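Local atomic coordinates of ribosome biogenesis GTPase A (Thermotoga maritima, PDB entry 3CNO), a protein that binds GTP, is probably a GTPase acting late in assembly of the 50S ribosomal subunit, and is likely to bind 23S rRNA. Residues V28-A33 with L53-I58. Sequence-based numbering, arbitrary orientation.
With GDP (guanosine-5'-diphosphate), chain B.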
loop_
_atom_site.group_PDB
_atom_site.type_symbol
_atom_site.label_atom_id
_atom_site.label_comp_id
_atom_site.label_asym_id
_atom_site.label_seq_id
_atom_site.Cartn_x
_atom_site.Cartn_y
_atom_site.Cartn_z
ATOM N N VAL A 28 0.670 -5.939 5.698
ATOM C CA VAL A 28 0.911 -4.525 5.463
ATOM C C VAL A 28 0.182 -4.056 4.217
ATOM O O VAL A 28 0.619 -4.313 3.086
ATOM C CB VAL A 28 2.420 -4.186 5.364
ATOM C CG1 VAL A 28 2.618 -2.663 5.207
ATOM C CG2 VAL A 28 3.174 -4.712 6.596
ATOM N N ARG A 29 -0.948 -3.387 4.436
ATOM C CA ARG A 29 -1.759 -2.862 3.349
ATOM C C ARG A 29 -1.534 -1.358 3.261
ATOM O O ARG A 29 -1.074 -0.743 4.231
ATOM C CB ARG A 29 -3.253 -3.138 3.587
ATOM C CG ARG A 29 -3.615 -4.567 3.958
ATOM C CD ARG A 29 -5.100 -4.741 3.841
ATOM N NE ARG A 29 -5.566 -6.029 4.339
ATOM C CZ ARG A 29 -6.829 -6.453 4.256
ATOM N NH1 ARG A 29 -7.754 -5.690 3.687
ATOM N NH2 ARG A 29 -7.170 -7.644 4.731
ATOM N N ASP A 30 -1.852 -0.780 2.103
ATOM C CA ASP A 30 -1.920 0.669 1.963
ATOM C C ASP A 30 -3.304 1.127 2.403
ATOM O O ASP A 30 -4.315 0.678 1.853
ATOM C CB ASP A 30 -1.636 1.104 0.514
ATOM C CG ASP A 30 -1.379 2.605 0.384
ATOM O OD1 ASP A 30 -2.177 3.404 0.916
ATOM O OD2 ASP A 30 -0.386 2.994 -0.270
ATOM N N ALA A 31 -3.342 2.026 3.388
ATOM C CA ALA A 31 -4.603 2.561 3.936
ATOM C C ALA A 31 -5.509 3.218 2.881
ATOM O O ALA A 31 -6.735 3.288 3.060
ATOM C CB ALA A 31 -4.331 3.536 5.104
ATOM N N ARG A 32 -4.910 3.688 1.787
ATOM C CA ARG A 32 -5.675 4.317 0.703
ATOM C C ARG A 32 -6.439 3.308 -0.155
ATOM O O ARG A 32 -7.416 3.669 -0.807
ATOM C CB ARG A 32 -4.773 5.171 -0.174
ATOM C CG ARG A 32 -4.005 6.204 0.592
ATOM C CD ARG A 32 -2.963 6.890 -0.278
ATOM N NE ARG A 32 -1.882 5.977 -0.631
ATOM C CZ ARG A 32 -0.928 6.258 -1.507
ATOM N NH1 ARG A 32 -0.928 7.428 -2.135
ATOM N NH2 ARG A 32 0.015 5.358 -1.774
ATOM N N ALA A 33 -5.993 2.049 -0.146
ATOM C CA ALA A 33 -6.673 0.983 -0.882
ATOM C C ALA A 33 -6.562 -0.392 -0.172
ATOM O O ALA A 33 -5.787 -1.260 -0.601
ATOM C CB ALA A 33 -6.152 0.919 -2.330
ATOM N N LEU A 53 -2.949 -1.090 8.423
ATOM C CA LEU A 53 -3.230 -0.054 7.429
ATOM C C LEU A 53 -2.125 1.009 7.526
ATOM O O LEU A 53 -2.099 1.788 8.473
ATOM C CB LEU A 53 -4.635 0.557 7.631
ATOM C CG LEU A 53 -5.869 -0.378 7.639
ATOM C CD1 LEU A 53 -7.186 0.394 7.851
ATOM C CD2 LEU A 53 -5.960 -1.277 6.384
ATOM N N ASN A 54 -1.211 1.002 6.552
ATOM C CA ASN A 54 -0.014 1.862 6.531
ATOM C C ASN A 54 -0.197 3.116 5.695
ATOM O O ASN A 54 -1.128 3.205 4.898
ATOM C CB ASN A 54 1.181 1.087 5.968
ATOM C CG ASN A 54 2.515 1.630 6.460
ATOM O OD1 ASN A 54 2.594 2.270 7.504
ATOM N ND2 ASN A 54 3.573 1.376 5.701
ATOM N N LYS A 55 0.714 4.072 5.870
ATOM C CA LYS A 55 0.739 5.320 5.109
ATOM C C LYS A 55 -0.478 6.188 5.400
ATOM O O LYS A 55 -1.007 6.860 4.511
ATOM C CB LYS A 55 0.895 5.067 3.595
ATOM C CG LYS A 55 2.030 4.134 3.240
ATOM C CD LYS A 55 2.330 4.127 1.752
ATOM C CE LYS A 55 3.552 3.263 1.459
ATOM N NZ LYS A 55 3.822 3.243 0.012
ATOM N N VAL A 56 -0.920 6.175 6.656
ATOM C CA VAL A 56 -2.080 6.981 7.060
ATOM C C VAL A 56 -1.822 8.476 6.895
ATOM O O VAL A 56 -2.763 9.250 6.771
ATOM C CB VAL A 56 -2.613 6.650 8.498
ATOM C CG1 VAL A 56 -3.291 5.304 8.516
ATOM C CG2 VAL A 56 -1.524 6.720 9.540
ATOM N N ASP A 57 -0.548 8.860 6.869
ATOM C CA ASP A 57 -0.117 10.242 6.656
ATOM C C ASP A 57 -0.475 10.812 5.281
ATOM O O ASP A 57 -0.574 12.028 5.114
ATOM C CB ASP A 57 1.404 10.359 6.851
ATOM C CG ASP A 57 2.199 9.434 5.906
ATOM O OD1 ASP A 57 1.919 8.217 5.879
ATOM O OD2 ASP A 57 3.115 9.922 5.205
ATOM N N ILE A 58 -0.631 9.940 4.284
ATOM C CA ILE A 58 -0.944 10.404 2.929
ATOM C C ILE A 58 -2.325 9.938 2.449
ATOM O O ILE A 58 -2.672 10.090 1.267
ATOM C CB ILE A 58 0.183 10.056 1.914
ATOM C CG1 ILE A 58 0.445 8.545 1.867
ATOM C CG2 ILE A 58 1.455 10.855 2.231
ATOM C CD1 ILE A 58 1.228 8.088 0.631
HETATM P PB GDP B . 8.144 -2.372 0.412
HETATM O O1B GDP B . 9.220 -2.955 1.289
HETATM O O2B GDP B . 6.822 -2.935 0.899
HETATM O O3B GDP B . 8.259 -2.791 -1.036
HETATM O O3A GDP B . 8.105 -0.773 0.516
HETATM P PA GDP B . 9.171 0.248 1.139
HETATM O O1A GDP B . 9.365 0.125 2.630
HETATM O O2A GDP B . 10.471 0.203 0.376
HETATM O "O5'" GDP B . 8.423 1.631 0.859
HETATM C "C5'" GDP B . 7.991 1.937 -0.463
HETATM C "C4'" GDP B . 7.847 3.443 -0.597
HETATM O "O4'" GDP B . 6.856 3.928 0.306
HETATM C "C3'" GDP B . 9.131 4.171 -0.257
HETATM O "O3'" GDP B . 9.248 5.277 -1.161
HETATM C "C2'" GDP B . 8.914 4.682 1.147
HETATM O "O2'" GDP B . 9.726 5.839 1.363
HETATM C "C1'" GDP B . 7.406 4.922 1.168
HETATM N N9 GDP B . 6.722 4.706 2.465
HETATM C C8 GDP B . 6.789 3.627 3.267
HETATM N N7 GDP B . 5.994 3.780 4.356
HETATM C C5 GDP B . 5.393 4.979 4.254
HETATM C C6 GDP B . 4.435 5.777 5.056
HETATM O O6 GDP B . 3.981 5.345 6.135
HETATM N N1 GDP B . 4.065 6.979 4.582
HETATM C C2 GDP B . 4.546 7.482 3.426
HETATM N N2 GDP B . 4.122 8.699 3.021
HETATM N N3 GDP B . 5.428 6.812 2.650
HETATM C C4 GDP B . 5.874 5.585 3.006
HETATM O O HOH W 1 1.704 1.858 -1.209
HETATM O O HOH W 2 -2.398 9.970 -1.619
#
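Asp30 turns CG anti to its own N (chi1 -167°) and Arg32 bends at chi3 (-69°), which brings the carboxylate to the edge of the guanidinium, while Ile58 CD1 covers one face of the guanidinium, over its centre, 3.5 Å from Arg32 CZ. Arg32 grips side-on: Arg32 NE meets Asp30 OD1 at 3.0 Å and Arg32 NH2 meets Asp30 OD2 at 2.8 Å, both on the syn side. On its anti side OD1 also takes Arg32 N, an Asx turn. Lys55, extended beyond CG, crosses Asp30 at about a right angle, with CD 3.6 Å from Asp30 OD2; a water joins that oxygen to Lys55 NZ. The parallel strands are joined by backbone hydrogen bonds from Asn54 N to Arg29 O and from Ala31 N to Asn54 O, each 2.9 Å. An alanine in place of Arg32 would probably leave the Asp30 carboxylate without its charged mate and Ile58 CD1 without the flat group it covers. On the nucleotide side, Lys55 CG packs on the guanine of GDP, NZ reaches O4' and Asn109 O, and Asp57 OD1 accepts from guanine N1 at 2.8 Å and OD2 from N2. Asn54 to Asp57 are the NKxD motif of GTPases, in which Asp57 reads the guanine, and the carboxylate of Asp30 probably helps balance the charge of Lys55.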